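Local coordinates for transcription factor SKN7 (Chaetomium thermophilum, PDB 5D5W), which binds heat-shock-element DNA as a transcription factor and probably controls gene expression in response to osmotic and oxidative stress, at residues E36-K40 against T41-K45; S50-A53 against S54-Q58; L12-P15 against S16-S19. One frame throughout, in Å; residues are numbered along the deposited sequence.

Contact 1 (E36-K40 against T41-K45); sequences EKFTK and TILPK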
loop_
_atom_site.group_PDB
_atom_site.type_symbol
_atom_site.label_atom_id
_atom_site.label_comp_id
_atom_site.label_asym_id
_atom_site.label_seq_id
_atom_site.Cartn_x
_atom_site.Cartn_y
_atom_site.Cartn_z
ATOM N N GLU B 36 -1.694 -9.564 -0.207
ATOM C CA GLU B 36 -0.536 -10.448 -0.156
ATOM C C GLU B 36 -0.260 -11.043 -1.529
ATOM O O GLU B 36 0.769 -10.765 -2.128
ATOM C CB GLU B 36 -0.772 -11.588 0.843
ATOM C CG GLU B 36 -0.654 -11.186 2.302
ATOM C CD GLU B 36 -1.837 -10.386 2.828
ATOM O OE1 GLU B 36 -1.618 -9.230 3.266
ATOM O OE2 GLU B 36 -2.977 -10.908 2.800
ATOM N N LYS B 37 -1.199 -11.846 -2.031
ATOM C CA LYS B 37 -0.970 -12.628 -3.248
ATOM C C LYS B 37 -1.036 -11.787 -4.523
ATOM O O LYS B 37 -0.287 -12.050 -5.462
ATOM C CB LYS B 37 -1.953 -13.794 -3.345
ATOM C CG LYS B 37 -1.447 -14.921 -4.241
ATOM C CD LYS B 37 -2.549 -15.902 -4.634
ATOM C CE LYS B 37 -2.114 -16.803 -5.788
ATOM N NZ LYS B 37 -3.250 -17.263 -6.642
ATOM N N PHE B 38 -1.921 -10.786 -4.558
ATOM C CA PHE B 38 -2.039 -9.889 -5.724
ATOM C C PHE B 38 -0.790 -9.039 -5.938
ATOM O O PHE B 38 -0.228 -8.985 -7.035
ATOM C CB PHE B 38 -3.246 -8.951 -5.583
ATOM C CG PHE B 38 -3.284 -7.879 -6.629
ATOM C CD1 PHE B 38 -3.543 -8.204 -7.944
ATOM C CD2 PHE B 38 -3.016 -6.556 -6.312
ATOM C CE1 PHE B 38 -3.567 -7.228 -8.922
ATOM C CE2 PHE B 38 -3.033 -5.577 -7.289
ATOM C CZ PHE B 38 -3.310 -5.913 -8.596
ATOM N N THR B 39 -0.382 -8.361 -4.872
ATOM C CA THR B 39 0.772 -7.478 -4.895
ATOM C C THR B 39 2.041 -8.257 -5.202
ATOM O O THR B 39 2.821 -7.854 -6.053
ATOM C CB THR B 39 0.927 -6.747 -3.547
ATOM O OG1 THR B 39 -0.195 -5.881 -3.340
ATOM C CG2 THR B 39 2.183 -5.931 -3.504
ATOM N N LYS B 40 2.238 -9.387 -4.537
ATOM C CA LYS B 40 3.525 -10.065 -4.604
ATOM C C LYS B 40 3.626 -11.014 -5.799
ATOM O O LYS B 40 4.718 -11.257 -6.289
ATOM C CB LYS B 40 3.807 -10.815 -3.299
ATOM C CG LYS B 40 3.490 -10.035 -2.024
ATOM C CD LYS B 40 4.627 -9.156 -1.526
ATOM C CE LYS B 40 4.121 -8.195 -0.446
ATOM N NZ LYS B 40 5.004 -8.087 0.756
ATOM N N THR B 41 2.498 -11.539 -6.276
ATOM C CA THR B 41 2.508 -12.578 -7.318
ATOM C C THR B 41 2.001 -12.107 -8.677
ATOM O O THR B 41 2.602 -12.409 -9.702
ATOM C CB THR B 41 1.635 -13.777 -6.900
ATOM O OG1 THR B 41 1.966 -14.173 -5.563
ATOM C CG2 THR B 41 1.828 -14.952 -7.852
ATOM N N ILE B 42 0.891 -11.377 -8.674
ATOM C CA ILE B 42 0.187 -11.000 -9.905
ATOM C C ILE B 42 0.652 -9.646 -10.460
ATOM O O ILE B 42 0.900 -9.507 -11.666
ATOM C CB ILE B 42 -1.334 -10.989 -9.668
ATOM C CG1 ILE B 42 -1.781 -12.367 -9.170
ATOM C CG2 ILE B 42 -2.069 -10.631 -10.950
ATOM C CD1 ILE B 42 -3.121 -12.375 -8.476
ATOM N N LEU B 43 0.788 -8.648 -9.591
ATOM C CA LEU B 43 1.329 -7.363 -10.043
ATOM C C LEU B 43 2.613 -7.536 -10.850
ATOM O O LEU B 43 2.704 -7.015 -11.952
ATOM C CB LEU B 43 1.566 -6.400 -8.875
ATOM C CG LEU B 43 0.407 -5.484 -8.504
ATOM C CD1 LEU B 43 0.836 -4.549 -7.382
ATOM C CD2 LEU B 43 -0.069 -4.691 -9.716
ATOM N N PRO B 44 3.593 -8.294 -10.327
ATOM C CA PRO B 44 4.853 -8.435 -11.062
ATOM C C PRO B 44 4.751 -9.267 -12.338
ATOM O O PRO B 44 5.623 -9.157 -13.211
ATOM C CB PRO B 44 5.788 -9.131 -10.060
ATOM C CG PRO B 44 5.038 -9.248 -8.778
ATOM C CD PRO B 44 3.589 -9.107 -9.101
ATOM N N LYS B 45 3.721 -10.107 -12.437
ATOM C CA LYS B 45 3.487 -10.864 -13.663
ATOM C C LYS B 45 3.130 -9.906 -14.792
ATOM O O LYS B 45 3.674 -10.008 -15.894
ATOM C CB LYS B 45 2.367 -11.898 -13.489
ATOM C CG LYS B 45 2.810 -13.225 -12.892
ATOM C CD LYS B 45 1.618 -14.145 -12.659
ATOM C CE LYS B 45 1.962 -15.303 -11.734
ATOM N NZ LYS B 45 0.741 -16.052 -11.319
#
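Leu43 lies over one face of the Phe38 ring, its CG 4.1 Å from the ring centroid and 29° off the normal, a CH-pi contact. Leu43 CD2 reaches farther along the same ring, coming 3.6 Å from Phe38 CZ. Ile42 approaches the ring obliquely, its CB 4.0 Å from Phe38 CD1. The phenylalanine is swung towards these later residues because its CG stands anti to the backbone N (chi1 171°). Two branched aliphatic chains, one on a face and one oblique, thus pack on a buried ring.

The backbone beneath is not a regular alpha-helix. Thr41 N still donates to Lys37 O at 2.9 Å, but Leu43 N skips a residue and bonds Phe38 O at 2.8 Å in a nearly straight N-H...O of 170°, an i+5 bond that defines a pi-type bulge. Pro44 follows. Its nitrogen carries no hydrogen, so Lys40 O instead meets Pro44 CG at 3.2 Å, and the helix bends there. A bulge followed by a proline kink recalls the second helix of heat-shock factor DNA-binding domains.

Lys37, Lys40 and Thr41 suit the outer side, where a long lysine stem can pack while its charge stays at the surface. Lys37 CG passes 3.7 Å from Thr41 OG1, and Lys40 carries its ammonium to Asp81 of the second subunit in a salt bridge. The apolar side faces inward: Phe38 meets Met11 of helix 3-12 and makes an edge-to-face pair with Phe55, and Leu43 also packs on Phe55 of helix 52-61.

Contact 2 (S50-A53 against S54-Q58); sequences SNFA and SFVRQ. With nucleotides of chain A; nucleotides of chain C.
Phe52 and Val56, one helical turn apart, form the tightly packed side of this contact: Val56 CG2 sits 3.5 Å from Phe52 CE2, approaching the ring obliquely. Phe55 joins them with its CD2 4.2 Å from Phe52 CE1, the ring planes 47° apart in a pair that is neither a stack nor edge-to-face. With CG anti to the backbone N in both phenylalanines (chi1 -167° and 179°), the rings are carried to the same inner side of the helix. Val56 N also bonds Phe52 O at 2.9 Å, so backbone and side chains close the same turn.

The start of the helix is looser. Asn51 holds the N-cap, but its OD1 accepts a weak bond from Ala53 N, and its O only weak ones from Ser54 N and Phe55 N. Exposed Ala53 adds no more than a methyl here.

The DNA side is closely bound. Ser54 OG donates to OP2 of DT4 in chain A at 2.6 Å. Arg57, tethered by its N to Ala53 O at 2.9 Å, reaches the base edges: NE donates to O6 of DG8 in chain C at 2.8 Å and NH2 to N7 of that guanine at 2.9 Å, a two-pronged grip that distinguishes guanine. C8 of DA7 in chain C covers one guanidinium face, and the DT4 methyl packs on the arginine stem.

This is the recognition helix of a winged helix-turn-helix domain. Phe52 meets Trp83 edge-to-face, Phe55 packs on Leu8 of helix 3-12 and Val32 of strand 30-33, and Val56 rests on Trp83 and Phe85 of strand 82-86.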
loop_
_atom_site.group_PDB
_atom_site.type_symbol
_atom_site.label_atom_id
_atom_site.label_comp_id
_atom_site.label_asym_id
_atom_site.label_seq_id
_atom_site.Cartn_x
_atom_site.Cartn_y
_atom_site.Cartn_z
ATOM N N SER B 50 5.994 -4.454 -7.809
ATOM C CA SER B 50 5.171 -5.294 -6.926
ATOM C C SER B 50 4.712 -4.432 -5.765
ATOM O O SER B 50 4.784 -4.813 -4.590
ATOM C CB SER B 50 5.969 -6.504 -6.426
ATOM O OG SER B 50 6.879 -6.143 -5.401
ATOM N N ASN B 51 4.217 -3.262 -6.141
ATOM C CA ASN B 51 3.977 -2.140 -5.245
ATOM C C ASN B 51 2.541 -1.713 -5.523
ATOM O O ASN B 51 2.206 -1.314 -6.642
ATOM C CB ASN B 51 4.995 -1.026 -5.558
ATOM C CG ASN B 51 4.921 0.146 -4.599
ATOM O OD1 ASN B 51 3.898 0.399 -3.953
ATOM N ND2 ASN B 51 6.017 0.889 -4.518
ATOM N N PHE B 52 1.681 -1.840 -4.526
ATOM C CA PHE B 52 0.253 -1.657 -4.742
ATOM C C PHE B 52 -0.065 -0.199 -5.016
ATOM O O PHE B 52 -0.919 0.103 -5.835
ATOM C CB PHE B 52 -0.527 -2.138 -3.528
ATOM C CG PHE B 52 -1.994 -2.267 -3.771
ATOM C CD1 PHE B 52 -2.494 -3.328 -4.507
ATOM C CD2 PHE B 52 -2.881 -1.327 -3.258
ATOM C CE1 PHE B 52 -3.860 -3.442 -4.733
ATOM C CE2 PHE B 52 -4.238 -1.437 -3.486
ATOM C CZ PHE B 52 -4.732 -2.499 -4.218
ATOM N N ALA B 53 0.643 0.695 -4.332
ATOM C CA ALA B 53 0.427 2.128 -4.458
ATOM C C ALA B 53 0.635 2.626 -5.882
ATOM O O ALA B 53 -0.066 3.532 -6.327
ATOM C CB ALA B 53 1.340 2.871 -3.502
ATOM N N SER B 54 1.587 2.022 -6.592
ATOM C CA SER B 54 1.835 2.340 -8.000
ATOM C C SER B 54 0.723 1.822 -8.910
ATOM O O SER B 54 0.420 2.431 -9.946
ATOM C CB SER B 54 3.182 1.779 -8.431
ATOM O OG SER B 54 4.209 2.319 -7.622
ATOM N N PHE B 55 0.111 0.703 -8.527
ATOM C CA PHE B 55 -1.065 0.198 -9.231
ATOM C C PHE B 55 -2.221 1.154 -9.038
ATOM O O PHE B 55 -2.936 1.474 -9.973
ATOM C CB PHE B 55 -1.451 -1.181 -8.692
ATOM C CG PHE B 55 -2.673 -1.775 -9.339
ATOM C CD1 PHE B 55 -2.650 -2.160 -10.660
ATOM C CD2 PHE B 55 -3.834 -1.952 -8.613
ATOM C CE1 PHE B 55 -3.768 -2.708 -11.262
ATOM C CE2 PHE B 55 -4.955 -2.509 -9.198
ATOM C CZ PHE B 55 -4.919 -2.886 -10.532
ATOM N N VAL B 56 -2.409 1.599 -7.803
ATOM C CA VAL B 56 -3.452 2.557 -7.496
ATOM C C VAL B 56 -3.249 3.859 -8.276
ATOM O O VAL B 56 -4.199 4.393 -8.843
ATOM C CB VAL B 56 -3.514 2.837 -5.985
ATOM C CG1 VAL B 56 -4.377 4.063 -5.689
ATOM C CG2 VAL B 56 -4.054 1.618 -5.252
ATOM N N ARG B 57 -2.018 4.361 -8.309
ATOM C CA ARG B 57 -1.718 5.610 -9.009
ATOM C C ARG B 57 -2.117 5.547 -10.469
ATOM O O ARG B 57 -2.720 6.473 -10.978
ATOM C CB ARG B 57 -0.234 5.945 -8.928
ATOM C CG ARG B 57 0.142 7.275 -9.581
ATOM C CD ARG B 57 -0.137 8.459 -8.669
ATOM N NE ARG B 57 -0.062 9.745 -9.369
ATOM C CZ ARG B 57 -1.027 10.248 -10.143
ATOM N NH1 ARG B 57 -2.158 9.585 -10.347
ATOM N NH2 ARG B 57 -0.860 11.430 -10.729
ATOM N N GLN B 58 -1.765 4.457 -11.141
ATOM C CA GLN B 58 -2.138 4.272 -12.544
ATOM C C GLN B 58 -3.648 4.280 -12.741
ATOM O O GLN B 58 -4.151 4.768 -13.743
ATOM C CB GLN B 58 -1.579 2.945 -13.080
ATOM C CG GLN B 58 -0.120 2.986 -13.519
ATOM C CD GLN B 58 0.071 3.717 -14.839
ATOM O OE1 GLN B 58 -0.005 4.950 -14.900
ATOM N NE2 GLN B 58 0.316 2.964 -15.901
ATOM P P DT A 4 7.791 1.129 -8.419
ATOM O OP1 DT A 4 8.797 0.126 -7.994
ATOM O OP2 DT A 4 6.343 0.899 -8.169
ATOM O "O5'" DT A 4 8.197 2.526 -7.765
ATOM C "C5'" DT A 4 9.476 3.124 -8.040
ATOM C "C4'" DT A 4 9.571 4.475 -7.371
ATOM O "O4'" DT A 4 8.775 5.454 -8.083
ATOM C "C3'" DT A 4 9.076 4.495 -5.926
ATOM O "O3'" DT A 4 10.085 5.088 -5.110
ATOM C "C2'" DT A 4 7.810 5.335 -5.974
ATOM C "C1'" DT A 4 8.088 6.257 -7.146
ATOM N N1 DT A 4 6.906 6.835 -7.820
ATOM C C2 DT A 4 6.951 8.161 -8.186
ATOM O O2 DT A 4 7.910 8.884 -7.967
ATOM N N3 DT A 4 5.819 8.619 -8.810
ATOM C C4 DT A 4 4.682 7.896 -9.113
ATOM O O4 DT A 4 3.750 8.438 -9.699
ATOM C C5 DT A 4 4.706 6.513 -8.707
ATOM C C7 DT A 4 3.508 5.661 -8.972
ATOM C C6 DT A 4 5.803 6.056 -8.093
ATOM P P DA C 7 -7.367 12.677 -9.888
ATOM O OP1 DA C 7 -8.239 13.485 -10.781
ATOM O OP2 DA C 7 -6.958 11.313 -10.314
ATOM O "O5'" DA C 7 -6.061 13.522 -9.551
ATOM C "C5'" DA C 7 -6.169 14.701 -8.727
ATOM C "C4'" DA C 7 -4.816 15.339 -8.527
ATOM O "O4'" DA C 7 -4.060 14.572 -7.561
ATOM C "C3'" DA C 7 -3.946 15.398 -9.779
ATOM O "O3'" DA C 7 -3.216 16.628 -9.743
ATOM C "C2'" DA C 7 -3.035 14.197 -9.612
ATOM C "C1'" DA C 7 -2.803 14.231 -8.119
ATOM N N9 DA C 7 -2.356 12.978 -7.509
ATOM C C8 DA C 7 -2.865 11.713 -7.679
ATOM N N7 DA C 7 -2.230 10.792 -6.993
ATOM C C5 DA C 7 -1.238 11.496 -6.326
ATOM C C6 DA C 7 -0.221 11.093 -5.443
ATOM N N6 DA C 7 -0.038 9.830 -5.052
ATOM N N1 DA C 7 0.599 12.047 -4.952
ATOM C C2 DA C 7 0.409 13.316 -5.338
ATOM N N3 DA C 7 -0.498 13.814 -6.176
ATOM C C4 DA C 7 -1.301 12.843 -6.638
ATOM P P DG C 8 -2.494 17.183 -11.048
ATOM O OP1 DG C 8 -3.181 18.433 -11.439
ATOM O OP2 DG C 8 -2.382 16.064 -12.026
ATOM O "O5'" DG C 8 -1.061 17.614 -10.506
ATOM C "C5'" DG C 8 -0.957 18.431 -9.325
ATOM C "C4'" DG C 8 0.483 18.552 -8.881
ATOM O "O4'" DG C 8 0.905 17.344 -8.204
ATOM C "C3'" DG C 8 1.488 18.776 -10.008
ATOM O "O3'" DG C 8 2.480 19.722 -9.586
ATOM C "C2'" DG C 8 2.041 17.384 -10.262
ATOM C "C1'" DG C 8 2.000 16.747 -8.883
ATOM N N9 DG C 8 1.793 15.302 -8.861
ATOM C C8 DG C 8 0.810 14.595 -9.511
ATOM N N7 DG C 8 0.852 13.314 -9.265
ATOM C C5 DG C 8 1.920 13.166 -8.391
ATOM C C6 DG C 8 2.452 12.003 -7.777
ATOM O O6 DG C 8 2.070 10.829 -7.885
ATOM N N1 DG C 8 3.546 12.305 -6.972
ATOM C C2 DG C 8 4.059 13.565 -6.776
ATOM N N2 DG C 8 5.114 13.655 -5.955
ATOM N N3 DG C 8 3.571 14.655 -7.340
ATOM C C4 DG C 8 2.512 14.384 -8.131
#

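Contact 3 (L12-P15 against S16-S19); sequences LEDP and SYHS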
loop_
_atom_site.group_PDB
_atom_site.type_symbol
_atom_site.label_atom_id
_atom_site.label_comp_id
_atom_site.label_asym_id
_atom_site.label_seq_id
_atom_site.Cartn_x
_atom_site.Cartn_y
_atom_site.Cartn_z
ATOM N N LEU B 12 -8.031 -9.480 -15.495
ATOM C CA LEU B 12 -9.374 -9.806 -15.050
ATOM C C LEU B 12 -10.020 -10.890 -15.917
ATOM O O LEU B 12 -11.055 -11.442 -15.550
ATOM C CB LEU B 12 -10.240 -8.540 -15.059
ATOM C CG LEU B 12 -9.930 -7.502 -13.974
ATOM C CD1 LEU B 12 -10.412 -6.114 -14.364
ATOM C CD2 LEU B 12 -10.553 -7.923 -12.658
ATOM N N GLU B 13 -9.403 -11.199 -17.055
ATOM C CA GLU B 13 -9.922 -12.198 -17.991
ATOM C C GLU B 13 -9.505 -13.614 -17.564
ATOM O O GLU B 13 -9.865 -14.596 -18.218
ATOM C CB GLU B 13 -9.405 -11.885 -19.411
ATOM C CG GLU B 13 -10.333 -12.265 -20.560
ATOM C CD GLU B 13 -9.962 -11.592 -21.885
ATOM O OE1 GLU B 13 -10.880 -11.282 -22.681
ATOM O OE2 GLU B 13 -8.758 -11.370 -22.141
ATOM N N ASP B 14 -8.760 -13.714 -16.464
ATOM C CA ASP B 14 -8.132 -14.969 -16.045
ATOM C C ASP B 14 -8.719 -15.521 -14.738
ATOM O O ASP B 14 -8.585 -14.895 -13.685
ATOM C CB ASP B 14 -6.629 -14.751 -15.881
ATOM C CG ASP B 14 -5.879 -16.038 -15.628
ATOM O OD1 ASP B 14 -6.505 -17.021 -15.170
ATOM O OD2 ASP B 14 -4.659 -16.060 -15.890
ATOM N N PRO B 15 -9.355 -16.713 -14.796
ATOM C CA PRO B 15 -9.964 -17.278 -13.584
ATOM C C PRO B 15 -8.972 -17.824 -12.546
ATOM O O PRO B 15 -9.370 -18.078 -11.406
ATOM C CB PRO B 15 -10.859 -18.406 -14.129
ATOM C CG PRO B 15 -11.017 -18.121 -15.584
ATOM C CD PRO B 15 -9.713 -17.503 -15.986
ATOM N N SER B 16 -7.705 -17.997 -12.924
ATOM C CA SER B 16 -6.660 -18.340 -11.955
ATOM C C SER B 16 -6.710 -17.365 -10.790
ATOM O O SER B 16 -6.597 -17.759 -9.625
ATOM C CB SER B 16 -5.268 -18.271 -12.584
ATOM O OG SER B 16 -5.239 -18.890 -13.852
ATOM N N TYR B 17 -6.904 -16.089 -11.118
ATOM C CA TYR B 17 -6.884 -15.022 -10.125
ATOM C C TYR B 17 -8.223 -14.803 -9.430
ATOM O O TYR B 17 -8.311 -13.987 -8.532
ATOM C CB TYR B 17 -6.450 -13.709 -10.784
ATOM C CG TYR B 17 -5.208 -13.810 -11.650
ATOM C CD1 TYR B 17 -4.160 -14.661 -11.311
ATOM C CD2 TYR B 17 -5.073 -13.036 -12.794
ATOM C CE1 TYR B 17 -3.023 -14.744 -12.096
ATOM C CE2 TYR B 17 -3.941 -13.112 -13.583
ATOM C CZ TYR B 17 -2.914 -13.965 -13.226
ATOM O OH TYR B 17 -1.765 -14.062 -13.996
ATOM N N HIS B 18 -9.258 -15.536 -9.819
ATOM C CA HIS B 18 -10.616 -15.188 -9.421
ATOM C C HIS B 18 -10.741 -14.808 -7.945
ATOM O O HIS B 18 -11.495 -13.898 -7.594
ATOM C CB HIS B 18 -11.589 -16.327 -9.760
ATOM C CG HIS B 18 -13.023 -16.010 -9.441
ATOM N ND1 HIS B 18 -13.836 -15.292 -10.292
ATOM C CD2 HIS B 18 -13.783 -16.301 -8.356
ATOM C CE1 HIS B 18 -15.034 -15.159 -9.749
ATOM N NE2 HIS B 18 -15.029 -15.760 -8.572
ATOM N N SER B 19 -10.009 -15.507 -7.085
ATOM C CA SER B 19 -10.145 -15.334 -5.634
ATOM C C SER B 19 -9.595 -13.997 -5.141
ATOM O O SER B 19 -10.090 -13.445 -4.158
ATOM C CB SER B 19 -9.430 -16.477 -4.907
ATOM O OG SER B 19 -8.073 -16.559 -5.317
#
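An Asx turn opens the short 3-10 segment that follows helix 3-12, with Asp14 OD1 accepting from Ser16 N at 2.7 Å. The same oxygen takes a second bond, from Ser16 OG at 2.6 Å. The hydroxyl arrives on the syn side and the amide on the anti side of the carboxylate oxygen, both tilted out of its plane and the amide more so. One acceptor is thus gripped from two directions by a single residue, and the carboxylate's rotation is restrained. Aspartate suits the place because its short chain, with CG anti to the backbone N (chi1 -172°), carries the carboxylate forward, to Ser16. Serine answers with a hydroxyl close to its own amide.

Pro15 between them has no N-H to satisfy and a ring that restricts the backbone, which favours the tight bend. The turn is completed by the main chain: Tyr17 N bonds Asp14 O at 3.3 Å, and His18 N bonds Pro15 O at 3.0 Å.

Tyr17 tucks its ring under the aspartate. Asp14 CB lies 3.9 Å from both Tyr17 CD2 and CE2, and Asp14 OD2 stands over one face of the ring, 3.8 Å from Tyr17 CE2, with carboxylate and ring planes 36° apart. Pro15, Ser16 and His18 stay at the surface, whereas the tyrosine is buried.

The segment lies between helix 3-12 and strand 21-23. Tyr17 ties it to helix 35-46, packing on Ile42 and Lys45 and hydrogen-bonding through its OH to His46 NE2, while Leu12 at the other end touches Val21 and Trp23 of the strand.

From the N terminus, contact 3 comes first, turning the chain just after helix 3-12 and leading towards strand 21-23. Contact 1 then runs through nearly all of helix 35-46, and contact 2 starts helix 52-61. None encloses a loop of any length: each joins adjoining residues, and the three follow in series without nesting or crossing. They meet largely through side chains. Ile42 and Lys45 of contact 1 touch Tyr17 of contact 3, while Phe38 packs on Phe52 of contact 2 and Thr39 on the backbone of Ser50. Contacts 2 and 3 do not touch. Helix 35-46 thus bridges the surface turn and the DNA-reading helix.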